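Two-component system sensor histidine kinase (Bacteroides thetaiotaomicron, PDB 3OTT) is a putative hybrid sensor kinase and transcription regulator whose extracellular part, the portion crystallised, is an apparent saccharide sensor built of beta-propellers and a beta-sandwich. Local coordinates at residues V69-T74 / D113-G118. Numbering follows the deposited sequence.
Sequences VIIDNT and DTLWLG
NH2 of Arg-374 of the second subunit is gripped by two carboxylates, one from each segment, through salt bridges to OD1 of Asp-72 and OD1 of Asp-113. The two OD1 atoms, of Asp-72 and Asp-113, stand 4.9 Å apart, like charges that meet through the arginine rather than each other. Tyr-327 of that subunit also hydrogen-bonds OD2 of Asp-113.

Away from this polar end, the contact is entirely hydrocarbon. CD1 of Leu-115 meets CG2 of Val-69 at 3.6 Å, two methyls approaching tip to tip. The same CD1 lies 4.4 Å from CD1 of Ile-71, a looser touch, while CG2 of Val-69 and CD1 of Ile-71 are 3.9 Å apart, closing a triangle of three methyls. Leu-115 extends toward the other segment with CG turned anti to N (chi1 -175°), which carries CD1 across the backbone gap. CA of Ile-71 and CA of Leu-115 are 9.1 Å apart. Val-69 and Ile-71, alternate residues of one strand, both direct CB toward Leu-115.

That gap, and the absence of any hydrogen bond across it, are consistent with face-to-face packing of two sheets, and the strand order makes them successive four-stranded antiparallel blades of a beta-propeller. Met-108 and Leu-110 of strand 105-111 and Tyr-77 of strand 75-79 continue this apolar layer.

Asp-72 is placed by a beta turn over Ile-71 to Thr-74, close to type I', evidenced by the bond from Thr-74 N to Ile-71 O (3.1 Å) and by left-handed backbone angles at Asp-72 and Asn-73.

The chemistry thus divides in two: the segments bury 113 Å² against each other, mostly through methyl groups and without directional bonds, whereas the neighbouring carboxylates, which would be expected to repel, are plausibly stabilised as a charged pair by the arginine across the dimer interface.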
ATOM      1  N   VAL B  69     -24.046   5.747   4.835  1.00 15.30           N
ATOM      2  CA  VAL B  69     -22.747   5.429   4.290  1.00 14.75           C
ATOM      3  C   VAL B  69     -22.619   6.027   2.896  1.00 15.07           C
ATOM      4  O   VAL B  69     -23.626   6.259   2.240  1.00 14.01           O
ATOM      5  CB  VAL B  69     -22.472   3.897   4.113  1.00 16.11           C
ATOM      6  CG1 VAL B  69     -22.213   3.289   5.406  1.00 18.81           C
ATOM      7  CG2 VAL B  69     -23.579   3.198   3.360  1.00 12.34           C
ATOM      8  N   ILE B  70     -21.382   6.237   2.452  1.00 13.65           N
ATOM      9  CA  ILE B  70     -21.127   6.732   1.121  1.00 15.76           C
ATOM     10  C   ILE B  70     -20.909   5.511   0.192  1.00 17.38           C
ATOM     11  O   ILE B  70     -20.104   4.625   0.523  1.00 17.11           O
ATOM     12  CB  ILE B  70     -19.905   7.670   1.137  1.00 15.80           C
ATOM     13  CG1 ILE B  70     -20.222   8.931   1.966  1.00 16.84           C
ATOM     14  CG2 ILE B  70     -19.452   8.013  -0.279  1.00 16.41           C
ATOM     15  CD1 ILE B  70     -19.038   9.968   2.030  1.00 17.62           C
ATOM     16  N   ILE B  71     -21.583   5.521  -0.970  1.00 17.44           N
ATOM     17  CA  ILE B  71     -21.560   4.454  -1.954  1.00 16.06           C
ATOM     18  C   ILE B  71     -21.088   5.003  -3.331  1.00 17.22           C
ATOM     19  O   ILE B  71     -21.494   6.083  -3.755  1.00 16.80           O
ATOM     20  CB  ILE B  71     -23.021   3.820  -2.090  1.00 16.62           C
ATOM     21  CG1 ILE B  71     -23.497   3.121  -0.805  1.00 14.05           C
ATOM     22  CG2 ILE B  71     -23.162   2.915  -3.256  1.00 12.21           C
ATOM     23  CD1 ILE B  71     -22.540   2.134  -0.238  1.00 15.67           C
ATOM     24  N   ASP B  72     -20.209   4.260  -4.002  1.00 17.80           N
ATOM     25  CA  ASP B  72     -19.686   4.586  -5.354  1.00 18.72           C
ATOM     26  C   ASP B  72     -19.055   5.987  -5.465  1.00 18.34           C
ATOM     27  O   ASP B  72     -19.022   6.542  -6.537  1.00 17.75           O
ATOM     28  CB  ASP B  72     -20.754   4.348  -6.463  1.00 19.21           C
ATOM     29  CG  ASP B  72     -21.287   2.876  -6.501  1.00 22.27           C
ATOM     30  OD1 ASP B  72     -20.645   1.983  -5.864  1.00 22.38           O
ATOM     31  OD2 ASP B  72     -22.342   2.619  -7.168  1.00 21.12           O
ATOM     32  N   ASN B  73     -18.566   6.539  -4.349  1.00 17.85           N
ATOM     33  CA  ASN B  73     -17.916   7.852  -4.350  1.00 18.92           C
ATOM     34  C   ASN B  73     -18.879   8.922  -4.917  1.00 19.33           C
ATOM     35  O   ASN B  73     -18.444   9.904  -5.533  1.00 19.67           O
ATOM     36  CB  ASN B  73     -16.667   7.779  -5.232  1.00 19.59           C
ATOM     37  CG  ASN B  73     -15.623   8.852  -4.894  1.00 22.44           C
ATOM     38  OD1 ASN B  73     -15.575   9.405  -3.790  1.00 24.17           O
ATOM     39  ND2 ASN B  73     -14.772   9.144  -5.867  1.00 25.06           N
ATOM     40  N   THR B  74     -20.191   8.693  -4.796  1.00 17.63           N
ATOM     41  CA  THR B  74     -21.121   9.667  -5.294  1.00 16.47           C
ATOM     42  C   THR B  74     -22.455   9.716  -4.574  1.00 17.01           C
ATOM     43  O   THR B  74     -23.164  10.708  -4.720  1.00 17.35           O
ATOM     44  CB  THR B  74     -21.326   9.602  -6.838  1.00 17.20           C
ATOM     45  OG1 THR B  74     -22.034  10.769  -7.257  1.00 18.62           O
ATOM     46  CG2 THR B  74     -22.127   8.364  -7.294  1.00 13.01           C
ATOM     47  N   ASP B 113     -18.691  -5.289  -2.008  1.00 19.17           N
ATOM     48  CA  ASP B 113     -19.742  -4.653  -2.810  1.00 19.66           C
ATOM     49  C   ASP B 113     -21.118  -5.090  -2.370  1.00 19.01           C
ATOM     50  O   ASP B 113     -22.030  -5.120  -3.141  1.00 18.87           O
ATOM     51  CB  ASP B 113     -19.524  -4.998  -4.255  1.00 21.46           C
ATOM     52  CG  ASP B 113     -20.023  -3.910  -5.201  1.00 22.64           C
ATOM     53  OD1 ASP B 113     -19.976  -2.735  -4.847  1.00 27.05           O
ATOM     54  OD2 ASP B 113     -20.439  -4.255  -6.313  1.00 25.65           O
ATOM     55  N   THR B 114     -21.229  -5.467  -1.096  1.00 19.09           N
ATOM     56  CA  THR B 114     -22.464  -5.795  -0.466  1.00 19.11           C
ATOM     57  C   THR B 114     -22.702  -4.840   0.712  1.00 18.16           C
ATOM     58  O   THR B 114     -21.825  -4.707   1.570  1.00 17.74           O
ATOM     59  CB  THR B 114     -22.417  -7.222   0.052  1.00 19.11           C
ATOM     60  OG1 THR B 114     -22.304  -8.105  -1.063  1.00 21.73           O
ATOM     61  CG2 THR B 114     -23.690  -7.537   0.713  1.00 21.27           C
ATOM     62  N   LEU B 115     -23.895  -4.236   0.770  1.00 16.43           N
ATOM     63  CA  LEU B 115     -24.292  -3.373   1.886  1.00 15.82           C
ATOM     64  C   LEU B 115     -25.248  -4.123   2.835  1.00 16.12           C
ATOM     65  O   LEU B 115     -26.323  -4.568   2.419  1.00 14.93           O
ATOM     66  CB  LEU B 115     -24.990  -2.122   1.350  1.00 15.52           C
ATOM     67  CG  LEU B 115     -25.404  -1.008   2.330  1.00 16.99           C
ATOM     68  CD1 LEU B 115     -24.202  -0.360   3.044  1.00 15.20           C
ATOM     69  CD2 LEU B 115     -26.248   0.046   1.705  1.00 15.85           C
ATOM     70  N   TRP B 116     -24.825  -4.256   4.100  1.00 15.54           N
ATOM     71  CA  TRP B 116     -25.604  -4.812   5.174  1.00 15.74           C
ATOM     72  C   TRP B 116     -26.520  -3.705   5.760  1.00 16.68           C
ATOM     73  O   TRP B 116     -26.057  -2.597   6.039  1.00 17.61           O
ATOM     74  CB  TRP B 116     -24.676  -5.350   6.289  1.00 14.90           C
ATOM     75  CG  TRP B 116     -23.966  -6.655   5.964  1.00 15.80           C
ATOM     76  CD1 TRP B 116     -22.810  -6.803   5.231  1.00 12.99           C
ATOM     77  CD2 TRP B 116     -24.382  -7.990   6.326  1.00 13.36           C
ATOM     78  NE1 TRP B 116     -22.480  -8.133   5.128  1.00 16.12           N
ATOM     79  CE2 TRP B 116     -23.402  -8.886   5.810  1.00 17.17           C
ATOM     80  CE3 TRP B 116     -25.436  -8.509   7.077  1.00 16.60           C
ATOM     81  CZ2 TRP B 116     -23.475 -10.290   5.992  1.00 13.25           C
ATOM     82  CZ3 TRP B 116     -25.529  -9.931   7.250  1.00 13.10           C
ATOM     83  CH2 TRP B 116     -24.534 -10.790   6.705  1.00 15.37           C
ATOM     84  N   LEU B 117     -27.786  -4.044   6.003  1.00 15.97           N
ATOM     85  CA  LEU B 117     -28.808  -3.129   6.496  1.00 14.50           C
ATOM     86  C   LEU B 117     -29.393  -3.768   7.716  1.00 13.24           C
ATOM     87  O   LEU B 117     -29.865  -4.921   7.665  1.00 14.10           O
ATOM     88  CB  LEU B 117     -29.973  -2.965   5.461  1.00 14.46           C
ATOM     89  CG  LEU B 117     -29.587  -2.587   4.020  1.00 16.33           C
ATOM     90  CD1 LEU B 117     -30.770  -2.571   2.998  1.00 18.18           C
ATOM     91  CD2 LEU B 117     -28.826  -1.202   4.041  1.00 18.82           C
ATOM     92  N   GLY B 118     -29.381  -3.023   8.815  1.00 12.77           N
ATOM     93  CA  GLY B 118     -30.100  -3.411  10.012  1.00 12.81           C
ATOM     94  C   GLY B 118     -31.309  -2.501  10.263  1.00 14.68           C
ATOM     95  O   GLY B 118     -31.184  -1.264  10.261  1.00 14.29           O
TER